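Local coordinates for hypothetical protein MM_2497 (Methanosarcina mazei, PDB 2I5E) that probably activates (2S)-2-phospholactate by condensing it with GTP, a guanylyl transfer step in the biosynthesis of coenzyme F420, at residues 27-38 and 186-196; 118-129 and 141-150. All blocks are in the same frame, centred on the assembly; numbering follows the deposited sequence.

Interaction 1 (27-38 and 186-196); sequences EREEFVELMLNQ and KGAAKDYIESK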
loop_
_atom_site.group_PDB
_atom_site.type_symbol
_atom_site.label_atom_id
_atom_site.label_comp_id
_atom_site.label_asym_id
_atom_site.label_seq_id
_atom_site.Cartn_x
_atom_site.Cartn_y
_atom_site.Cartn_z
ATOM N N GLU A 27 -8.968 4.691 -24.377
ATOM C CA GLU A 27 -9.295 4.941 -22.940
ATOM C C GLU A 27 -8.029 5.123 -22.101
ATOM O O GLU A 27 -7.940 6.046 -21.319
ATOM C CB GLU A 27 -10.186 3.855 -22.360
ATOM C CG GLU A 27 -11.572 3.956 -22.902
ATOM C CD GLU A 27 -12.387 2.693 -22.713
ATOM O OE1 GLU A 27 -13.603 2.898 -22.646
ATOM O OE2 GLU A 27 -11.838 1.528 -22.666
ATOM N N ARG A 28 -7.071 4.208 -22.303
ATOM C CA ARG A 28 -5.774 4.296 -21.696
ATOM C C ARG A 28 -5.159 5.663 -21.843
ATOM O O ARG A 28 -4.716 6.231 -20.894
ATOM C CB ARG A 28 -4.883 3.213 -22.279
ATOM C CG ARG A 28 -5.270 1.868 -21.700
ATOM C CD ARG A 28 -4.893 0.698 -22.696
ATOM N NE ARG A 28 -3.524 0.909 -23.204
ATOM C CZ ARG A 28 -2.944 0.276 -24.237
ATOM N NH1 ARG A 28 -3.620 -0.642 -24.952
ATOM N NH2 ARG A 28 -1.672 0.591 -24.559
ATOM N N GLU A 29 -5.120 6.216 -23.055
ATOM C CA GLU A 29 -4.415 7.447 -23.270
ATOM C C GLU A 29 -5.174 8.546 -22.555
ATOM O O GLU A 29 -4.578 9.421 -21.944
ATOM C CB GLU A 29 -4.330 7.765 -24.776
ATOM C CG GLU A 29 -3.563 6.757 -25.560
ATOM C CD GLU A 29 -3.039 7.335 -26.840
ATOM O OE1 GLU A 29 -2.164 6.677 -27.376
ATOM O OE2 GLU A 29 -3.469 8.442 -27.278
ATOM N N GLU A 30 -6.495 8.537 -22.623
ATOM C CA GLU A 30 -7.256 9.589 -21.866
ATOM C C GLU A 30 -7.077 9.538 -20.328
ATOM O O GLU A 30 -6.871 10.548 -19.699
ATOM C CB GLU A 30 -8.738 9.535 -22.214
ATOM C CG GLU A 30 -9.151 10.793 -22.942
ATOM C CD GLU A 30 -9.763 11.857 -22.059
ATOM O OE1 GLU A 30 -9.016 12.573 -21.308
ATOM O OE2 GLU A 30 -11.035 11.984 -22.192
ATOM N N PHE A 31 -7.193 8.342 -19.761
ATOM C CA PHE A 31 -6.993 8.095 -18.366
ATOM C C PHE A 31 -5.641 8.690 -17.933
ATOM O O PHE A 31 -5.570 9.582 -17.149
ATOM C CB PHE A 31 -7.021 6.570 -18.148
ATOM C CG PHE A 31 -6.990 6.170 -16.719
ATOM C CD1 PHE A 31 -7.767 6.862 -15.782
ATOM C CD2 PHE A 31 -6.192 5.115 -16.294
ATOM C CE1 PHE A 31 -7.738 6.544 -14.489
ATOM C CE2 PHE A 31 -6.170 4.753 -14.956
ATOM C CZ PHE A 31 -6.958 5.449 -14.061
ATOM N N VAL A 32 -4.553 8.189 -18.497
ATOM C CA VAL A 32 -3.192 8.638 -18.219
ATOM C C VAL A 32 -3.051 10.191 -18.213
ATOM O O VAL A 32 -2.486 10.811 -17.316
ATOM C CB VAL A 32 -2.393 7.890 -19.311
ATOM C CG1 VAL A 32 -1.606 8.769 -20.270
ATOM C CG2 VAL A 32 -1.744 6.588 -18.786
ATOM N N GLU A 33 -3.622 10.834 -19.203
ATOM C CA GLU A 33 -3.632 12.312 -19.271
ATOM C C GLU A 33 -4.324 12.888 -18.056
ATOM O O GLU A 33 -3.837 13.825 -17.426
ATOM C CB GLU A 33 -4.379 12.787 -20.515
ATOM C CG GLU A 33 -4.416 14.342 -20.581
ATOM C CD GLU A 33 -4.880 14.844 -21.975
ATOM O OE1 GLU A 33 -4.315 14.390 -22.987
ATOM O OE2 GLU A 33 -5.811 15.703 -22.032
ATOM N N LEU A 34 -5.479 12.328 -17.700
ATOM C CA LEU A 34 -6.157 12.814 -16.425
ATOM C C LEU A 34 -5.258 12.594 -15.193
ATOM O O LEU A 34 -5.182 13.453 -14.320
ATOM C CB LEU A 34 -7.550 12.175 -16.216
ATOM C CG LEU A 34 -8.534 12.350 -17.344
ATOM C CD1 LEU A 34 -9.801 11.580 -17.083
ATOM C CD2 LEU A 34 -8.818 13.840 -17.584
HETATM N N MSE A 35 -4.587 11.444 -15.125
HETATM C CA MSE A 35 -3.689 11.166 -13.984
HETATM C C MSE A 35 -2.546 12.123 -13.956
HETATM O O MSE A 35 -2.242 12.636 -12.895
HETATM C CB MSE A 35 -3.205 9.734 -13.973
HETATM C CG MSE A 35 -4.308 8.789 -13.506
HETATM SE SE MSE A 35 -3.615 7.041 -13.109
HETATM C CE MSE A 35 -3.009 6.351 -14.875
ATOM N N LEU A 36 -1.940 12.422 -15.117
ATOM C CA LEU A 36 -0.835 13.415 -15.188
ATOM C C LEU A 36 -1.210 14.729 -14.558
ATOM O O LEU A 36 -0.427 15.345 -13.784
ATOM C CB LEU A 36 -0.421 13.684 -16.661
ATOM C CG LEU A 36 0.742 14.653 -16.942
ATOM C CD1 LEU A 36 2.109 14.124 -16.378
ATOM C CD2 LEU A 36 0.859 15.088 -18.487
ATOM N N ASN A 37 -2.367 15.232 -15.009
ATOM C CA ASN A 37 -2.865 16.522 -14.583
ATOM C C ASN A 37 -3.076 16.634 -13.098
ATOM O O ASN A 37 -2.916 17.713 -12.544
ATOM C CB ASN A 37 -4.157 16.885 -15.344
ATOM C CG ASN A 37 -3.860 17.292 -16.732
ATOM O OD1 ASN A 37 -2.793 17.833 -16.997
ATOM N ND2 ASN A 37 -4.744 16.992 -17.646
ATOM N N GLN A 38 -3.560 15.562 -12.486
ATOM C CA GLN A 38 -3.751 15.501 -11.051
ATOM C C GLN A 38 -2.400 15.512 -10.271
ATOM O O GLN A 38 -2.258 16.192 -9.240
ATOM C CB GLN A 38 -4.533 14.236 -10.713
ATOM C CG GLN A 38 -6.056 14.238 -11.129
ATOM C CD GLN A 38 -6.847 13.396 -10.192
ATOM O OE1 GLN A 38 -7.179 12.234 -10.470
ATOM N NE2 GLN A 38 -7.093 13.947 -9.013
ATOM N N LYS A 186 -10.430 10.560 -5.453
ATOM C CA LYS A 186 -11.286 11.710 -5.654
ATOM C C LYS A 186 -10.858 12.286 -6.964
ATOM O O LYS A 186 -9.663 12.350 -7.250
ATOM C CB LYS A 186 -10.897 12.798 -4.614
ATOM C CG LYS A 186 -11.683 12.779 -3.394
ATOM C CD LYS A 186 -10.868 13.053 -2.128
ATOM C CE LYS A 186 -10.689 11.690 -1.327
ATOM N NZ LYS A 186 -11.960 10.816 -1.269
ATOM N N GLY A 187 -11.736 12.871 -7.705
ATOM C CA GLY A 187 -11.208 13.678 -8.794
ATOM C C GLY A 187 -11.404 13.001 -10.128
ATOM O O GLY A 187 -12.080 11.960 -10.236
ATOM N N ALA A 188 -10.803 13.618 -11.122
ATOM C CA ALA A 188 -11.237 13.426 -12.494
ATOM C C ALA A 188 -10.878 11.984 -12.934
ATOM O O ALA A 188 -11.664 11.323 -13.633
ATOM C CB ALA A 188 -10.562 14.468 -13.374
ATOM N N ALA A 189 -9.714 11.484 -12.484
ATOM C CA ALA A 189 -9.254 10.209 -13.017
ATOM C C ALA A 189 -10.250 9.184 -12.478
ATOM O O ALA A 189 -10.802 8.355 -13.220
ATOM C CB ALA A 189 -7.734 9.953 -12.530
ATOM N N LYS A 190 -10.561 9.304 -11.181
ATOM C CA LYS A 190 -11.538 8.445 -10.526
ATOM C C LYS A 190 -12.911 8.572 -11.204
ATOM O O LYS A 190 -13.554 7.563 -11.562
ATOM C CB LYS A 190 -11.590 8.766 -9.028
ATOM C CG LYS A 190 -12.533 7.796 -8.201
ATOM C CD LYS A 190 -13.863 8.507 -7.845
ATOM C CE LYS A 190 -14.794 7.600 -6.999
ATOM N NZ LYS A 190 -14.174 7.093 -5.650
ATOM N N ASP A 191 -13.336 9.798 -11.488
ATOM C CA ASP A 191 -14.720 9.961 -12.138
ATOM C C ASP A 191 -14.738 9.312 -13.464
ATOM O O ASP A 191 -15.763 8.828 -13.865
ATOM C CB ASP A 191 -15.116 11.447 -12.295
ATOM C CG ASP A 191 -15.054 12.168 -11.001
ATOM O OD1 ASP A 191 -15.235 11.468 -9.991
ATOM O OD2 ASP A 191 -14.784 13.375 -10.956
ATOM N N TYR A 192 -13.591 9.309 -14.151
ATOM C CA TYR A 192 -13.518 8.740 -15.491
ATOM C C TYR A 192 -13.798 7.251 -15.431
ATOM O O TYR A 192 -14.625 6.718 -16.154
ATOM C CB TYR A 192 -12.105 9.054 -16.123
ATOM C CG TYR A 192 -11.866 8.505 -17.555
ATOM C CD1 TYR A 192 -12.308 9.222 -18.686
ATOM C CD2 TYR A 192 -11.238 7.282 -17.766
ATOM C CE1 TYR A 192 -12.161 8.746 -20.012
ATOM C CE2 TYR A 192 -11.059 6.772 -19.085
ATOM C CZ TYR A 192 -11.518 7.533 -20.208
ATOM O OH TYR A 192 -11.304 7.076 -21.523
ATOM N N ILE A 193 -13.087 6.576 -14.543
ATOM C CA ILE A 193 -13.274 5.144 -14.264
ATOM C C ILE A 193 -14.666 4.908 -13.717
ATOM O O ILE A 193 -15.325 4.016 -14.141
ATOM C CB ILE A 193 -12.188 4.640 -13.218
ATOM C CG1 ILE A 193 -10.809 4.796 -13.816
ATOM C CG2 ILE A 193 -12.473 3.143 -12.822
ATOM C CD1 ILE A 193 -10.614 3.948 -15.073
ATOM N N GLU A 194 -15.093 5.713 -12.736
ATOM C CA GLU A 194 -16.453 5.510 -12.122
ATOM C C GLU A 194 -17.583 5.576 -13.162
ATOM O O GLU A 194 -18.570 4.921 -13.004
ATOM C CB GLU A 194 -16.707 6.528 -11.018
ATOM C CG GLU A 194 -17.611 5.876 -9.990
ATOM C CD GLU A 194 -18.214 6.814 -9.053
ATOM O OE1 GLU A 194 -17.585 7.888 -8.864
ATOM O OE2 GLU A 194 -19.322 6.493 -8.518
ATOM N N SER A 195 -17.348 6.310 -14.266
ATOM C CA SER A 195 -18.267 6.433 -15.388
ATOM C C SER A 195 -18.309 5.201 -16.253
ATOM O O SER A 195 -19.184 5.078 -17.086
ATOM C CB SER A 195 -17.918 7.728 -16.207
ATOM O OG SER A 195 -16.810 7.535 -17.086
ATOM N N LYS A 196 -17.379 4.271 -16.071
ATOM C CA LYS A 196 -17.314 3.106 -16.887
ATOM C C LYS A 196 -17.460 1.844 -16.087
ATOM O O LYS A 196 -17.793 0.865 -16.673
ATOM C CB LYS A 196 -15.986 3.053 -17.716
ATOM C CG LYS A 196 -15.771 4.328 -18.657
ATOM C CD LYS A 196 -14.313 4.361 -19.280
ATOM C CE LYS A 196 -14.234 5.430 -20.353
ATOM N NZ LYS A 196 -14.635 4.830 -21.689
HETATM O O HOH W 1 -8.498 10.355 -8.888
#
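Y192 and A189 pack as knobs into holes on helix 27-38. Helices 27-38 and 188-194 run roughly antiparallel, at 154°, with segment axes 8.9 Å apart at closest approach. Y192 buries the largest area of any residue here. Its CG lies anti to the backbone N (chi1 180°), which carries the ring across the gap into the hole formed by E27, E30, F31 and L34. L34 CD1 reaches the root of this ring, 3.6 Å from Y192 CB, and the two side chains cross at about a right angle. The hydroxyl ends against aliphatic carbons, with Y192 OH 3.4 Å from E27 CG. A189 CB sits among F31, L34, M35 and Q38, 3.7 Å from M35 CG. F31 lines both holes. I193 CD1 lies over one face of its ring, 4.1 Å from the centroid, and M35 CG is over the opposite face. L178 and L181 of helix 175-184 also touch F31. At one end a salt bridge joins E27 to K196. At the other, Q38 OE1 accepts a weak bond from A189 N at 3.3 Å. It also accepts a bond from a water, which donates to K186 O as well, at 2.8 Å.

Interaction 2 (118-129 and 141-150); sequences IVPGKGGGTNAL and YYGSSFLTHC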
loop_
_atom_site.group_PDB
_atom_site.type_symbol
_atom_site.label_atom_id
_atom_site.label_comp_id
_atom_site.label_asym_id
_atom_site.label_seq_id
_atom_site.Cartn_x
_atom_site.Cartn_y
_atom_site.Cartn_z
ATOM N N ILE A 118 12.474 7.735 -0.470
ATOM C CA ILE A 118 11.881 6.868 -1.412
ATOM C C ILE A 118 10.528 6.246 -1.030
ATOM O O ILE A 118 10.344 5.729 0.115
ATOM C CB ILE A 118 12.901 5.940 -1.935
ATOM C CG1 ILE A 118 12.261 4.739 -2.612
ATOM C CG2 ILE A 118 13.931 5.589 -0.883
ATOM C CD1 ILE A 118 13.260 3.947 -3.235
ATOM N N VAL A 119 9.594 6.399 -1.969
ATOM C CA VAL A 119 8.251 5.833 -1.978
ATOM C C VAL A 119 8.101 4.567 -2.866
ATOM O O VAL A 119 8.239 4.646 -4.120
ATOM C CB VAL A 119 7.251 6.895 -2.524
ATOM C CG1 VAL A 119 5.802 6.506 -2.219
ATOM C CG2 VAL A 119 7.620 8.241 -1.893
ATOM N N PRO A 120 7.826 3.403 -2.224
ATOM C CA PRO A 120 7.686 2.148 -2.951
ATOM C C PRO A 120 6.412 2.192 -3.726
ATOM O O PRO A 120 5.453 2.871 -3.293
ATOM C CB PRO A 120 7.592 1.080 -1.875
ATOM C CG PRO A 120 7.211 1.815 -0.564
ATOM C CD PRO A 120 7.598 3.262 -0.757
ATOM N N GLY A 121 6.383 1.514 -4.878
ATOM C CA GLY A 121 5.119 1.207 -5.450
ATOM C C GLY A 121 4.925 -0.293 -5.358
ATOM O O GLY A 121 5.714 -1.007 -4.695
ATOM N N LYS A 122 3.843 -0.816 -5.944
ATOM C CA LYS A 122 3.785 -2.326 -5.836
ATOM C C LYS A 122 4.824 -3.099 -6.704
ATOM O O LYS A 122 5.417 -2.538 -7.635
ATOM C CB LYS A 122 2.407 -2.924 -5.964
ATOM C CG LYS A 122 1.797 -2.642 -7.264
ATOM C CD LYS A 122 0.508 -3.529 -7.469
ATOM C CE LYS A 122 -0.466 -2.759 -8.437
ATOM N NZ LYS A 122 0.288 -1.649 -9.315
ATOM N N GLY A 123 4.973 -4.389 -6.390
ATOM C CA GLY A 123 5.993 -5.301 -6.909
ATOM C C GLY A 123 7.378 -4.730 -6.889
ATOM O O GLY A 123 8.107 -4.931 -7.849
ATOM N N GLY A 124 7.790 -4.036 -5.821
ATOM C CA GLY A 124 9.179 -3.439 -5.778
ATOM C C GLY A 124 9.519 -2.274 -6.733
ATOM O O GLY A 124 10.672 -1.958 -6.894
ATOM N N GLY A 125 8.517 -1.614 -7.347
ATOM C CA GLY A 125 8.765 -0.391 -8.149
ATOM C C GLY A 125 9.084 0.804 -7.256
ATOM O O GLY A 125 9.087 0.635 -6.049
ATOM N N THR A 126 9.266 2.008 -7.852
ATOM C CA THR A 126 9.635 3.255 -7.123
ATOM C C THR A 126 8.668 4.262 -7.659
ATOM O O THR A 126 8.597 4.459 -8.863
ATOM C CB THR A 126 11.031 3.677 -7.510
ATOM O OG1 THR A 126 11.972 2.640 -7.145
ATOM C CG2 THR A 126 11.453 4.968 -6.789
ATOM N N ASN A 127 7.856 4.828 -6.793
ATOM C CA ASN A 127 6.793 5.736 -7.235
ATOM C C ASN A 127 7.208 7.209 -7.148
ATOM O O ASN A 127 6.719 8.025 -7.914
ATOM C CB ASN A 127 5.486 5.491 -6.414
ATOM C CG ASN A 127 4.654 4.319 -6.998
ATOM O OD1 ASN A 127 4.952 3.809 -8.083
ATOM N ND2 ASN A 127 3.634 3.922 -6.299
ATOM N N ALA A 128 8.148 7.534 -6.239
ATOM C CA ALA A 128 8.588 8.900 -6.040
ATOM C C ALA A 128 9.979 8.748 -5.435
ATOM O O ALA A 128 10.240 7.831 -4.678
ATOM C CB ALA A 128 7.595 9.638 -5.008
ATOM N N LEU A 129 10.882 9.641 -5.847
ATOM C CA LEU A 129 12.244 9.628 -5.392
ATOM C C LEU A 129 12.649 11.102 -5.180
ATOM O O LEU A 129 12.564 11.905 -6.125
ATOM C CB LEU A 129 13.112 8.988 -6.472
ATOM C CG LEU A 129 14.508 8.428 -6.157
ATOM C CD1 LEU A 129 14.537 7.572 -4.832
ATOM C CD2 LEU A 129 14.903 7.622 -7.378
ATOM N N TYR A 141 15.103 2.770 -12.745
ATOM C CA TYR A 141 13.696 2.366 -12.669
ATOM C C TYR A 141 13.578 1.115 -13.515
ATOM O O TYR A 141 14.476 0.822 -14.291
ATOM C CB TYR A 141 12.747 3.461 -13.250
ATOM C CG TYR A 141 12.630 4.622 -12.330
ATOM C CD1 TYR A 141 13.604 5.630 -12.324
ATOM C CD2 TYR A 141 11.602 4.683 -11.420
ATOM C CE1 TYR A 141 13.573 6.648 -11.415
ATOM C CE2 TYR A 141 11.500 5.739 -10.537
ATOM C CZ TYR A 141 12.497 6.715 -10.534
ATOM O OH TYR A 141 12.457 7.738 -9.637
ATOM N N TYR A 142 12.453 0.426 -13.358
ATOM C CA TYR A 142 12.169 -0.949 -13.923
ATOM C C TYR A 142 12.740 -2.035 -13.056
ATOM O O TYR A 142 13.744 -1.809 -12.335
ATOM C CB TYR A 142 12.619 -1.195 -15.389
ATOM C CG TYR A 142 12.096 -0.204 -16.357
ATOM C CD1 TYR A 142 10.728 0.021 -16.485
ATOM C CD2 TYR A 142 12.984 0.555 -17.143
ATOM C CE1 TYR A 142 10.226 0.992 -17.365
ATOM C CE2 TYR A 142 12.497 1.518 -18.038
ATOM C CZ TYR A 142 11.130 1.743 -18.121
ATOM O OH TYR A 142 10.692 2.684 -19.012
ATOM N N GLY A 143 12.146 -3.230 -13.166
ATOM C CA GLY A 143 12.621 -4.357 -12.378
ATOM C C GLY A 143 12.465 -4.038 -10.950
ATOM O O GLY A 143 11.504 -3.403 -10.489
ATOM N N SER A 144 13.417 -4.508 -10.201
ATOM C CA SER A 144 13.367 -4.335 -8.818
ATOM C C SER A 144 13.906 -2.982 -8.318
ATOM O O SER A 144 14.799 -2.944 -7.540
ATOM C CB SER A 144 14.124 -5.456 -8.201
ATOM O OG SER A 144 13.867 -5.404 -6.835
ATOM N N SER A 145 13.256 -1.870 -8.670
ATOM C CA SER A 145 13.928 -0.555 -8.586
ATOM C C SER A 145 13.938 -0.030 -7.181
ATOM O O SER A 145 14.791 0.751 -6.839
ATOM C CB SER A 145 13.277 0.464 -9.525
ATOM O OG SER A 145 11.858 0.638 -9.298
ATOM N N PHE A 146 12.938 -0.400 -6.384
ATOM C CA PHE A 146 12.894 0.090 -4.997
ATOM C C PHE A 146 14.177 -0.358 -4.263
ATOM O O PHE A 146 14.867 0.468 -3.706
ATOM C CB PHE A 146 11.612 -0.387 -4.256
ATOM C CG PHE A 146 11.640 -0.115 -2.763
ATOM C CD1 PHE A 146 11.419 1.180 -2.280
ATOM C CD2 PHE A 146 11.954 -1.132 -1.853
ATOM C CE1 PHE A 146 11.501 1.462 -0.945
ATOM C CE2 PHE A 146 12.070 -0.879 -0.514
ATOM C CZ PHE A 146 11.819 0.361 -0.015
ATOM N N LEU A 147 14.438 -1.679 -4.213
ATOM C CA LEU A 147 15.655 -2.253 -3.565
ATOM C C LEU A 147 16.919 -1.665 -4.214
ATOM O O LEU A 147 17.795 -1.250 -3.528
ATOM C CB LEU A 147 15.623 -3.808 -3.637
ATOM C CG LEU A 147 14.591 -4.558 -2.710
ATOM C CD1 LEU A 147 14.571 -6.114 -2.815
ATOM C CD2 LEU A 147 14.788 -4.182 -1.238
ATOM N N THR A 148 16.957 -1.538 -5.531
ATOM C CA THR A 148 18.093 -0.955 -6.204
ATOM C C THR A 148 18.440 0.484 -5.799
ATOM O O THR A 148 19.645 0.813 -5.648
ATOM C CB THR A 148 17.909 -1.033 -7.673
ATOM O OG1 THR A 148 17.709 -2.388 -8.031
ATOM C CG2 THR A 148 19.227 -0.588 -8.393
ATOM N N HIS A 149 17.420 1.355 -5.652
ATOM C CA HIS A 149 17.592 2.756 -5.200
ATOM C C HIS A 149 17.998 2.940 -3.748
ATOM O O HIS A 149 18.717 3.933 -3.348
ATOM C CB HIS A 149 16.260 3.567 -5.442
ATOM C CG HIS A 149 15.950 3.789 -6.889
ATOM N ND1 HIS A 149 14.672 3.700 -7.409
ATOM C CD2 HIS A 149 16.743 4.192 -7.916
ATOM C CE1 HIS A 149 14.712 3.916 -8.717
ATOM N NE2 HIS A 149 15.945 4.253 -9.051
ATOM N N CYS A 150 17.536 2.030 -2.899
ATOM C CA CYS A 150 18.034 2.070 -1.537
ATOM C C CYS A 150 19.532 1.682 -1.565
ATOM O O CYS A 150 20.331 2.219 -0.783
ATOM C CB CYS A 150 17.306 1.049 -0.670
ATOM S SG CYS A 150 15.574 1.400 -0.415
HETATM O O HOH W 2 12.536 -3.351 -5.323
#
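T126 meets helix 145-150 through its hydroxyl. T126 OG1 is hydrogen-bonded to S145 OG and to H149 ND1, both at 2.9 Å. The T126 hydroxyl lies anti to its own carbonyl carbon (chi1 -61°), which turns it to the helix. This is the tight, buried part of the contact. L129 CD2 sits squarely over the H149 ring, 3.8 Å from the centroid. H149 CE1 lies over the centre of the Y141 ring, and T126 O meets that ring at its edge. The Y141 hydroxyl is buried against L129 and has no polar partner. With an alanine at H149, T126 OG1 would probably lose one of its two mates, and L129 CD2 and the Y141 face would lose the ring they pack on. F146 has the largest buried area. I118 CD1 touches F146 CD1 at 3.5 Å, while P120 CB lies over a face of the ring.

By contrast, G124 and G125 of the glycine-rich turn offer no side chains, and a water takes part. G124 O accepts a bond from F146 N at 2.8 Å, with an N-H...O angle of 163°. The water also donates to G124 O; it is hydrogen-bonded to S144 OG and accepts from L147 N. H184 of the second subunit of the homodimer meets the F146 ring.

The contact lays the start of helix 145-154 against strands 116-120 and 126-131 of a mixed sheet, consistent with the GT-A clan. I162 of strand 160-162 touches I118, F146 and C150, and L76 and L80 of helix 76-86 pack on Y141.

In the fold
From the N terminus, the chain runs through strand 5-9 into helix 25-45, which carries the first half of interaction 1. It then adds strands 50-55, 68-71 and 91-94 of the mixed sheet before strands 116-120 and 126-131 enter interaction 2. That contact closes a short loop, with 11 residues between its segments. The chain goes on through strand 160-162 and helix 175-184 to helix 188-194, where interaction 1 closes over 147 residues. Interaction 2 is therefore nested inside interaction 1. The two lie on opposite sides of the chain's centre, about 24 Å apart between centres, and do not touch. One joins an early helix to a late one; the other joins sheet to helix.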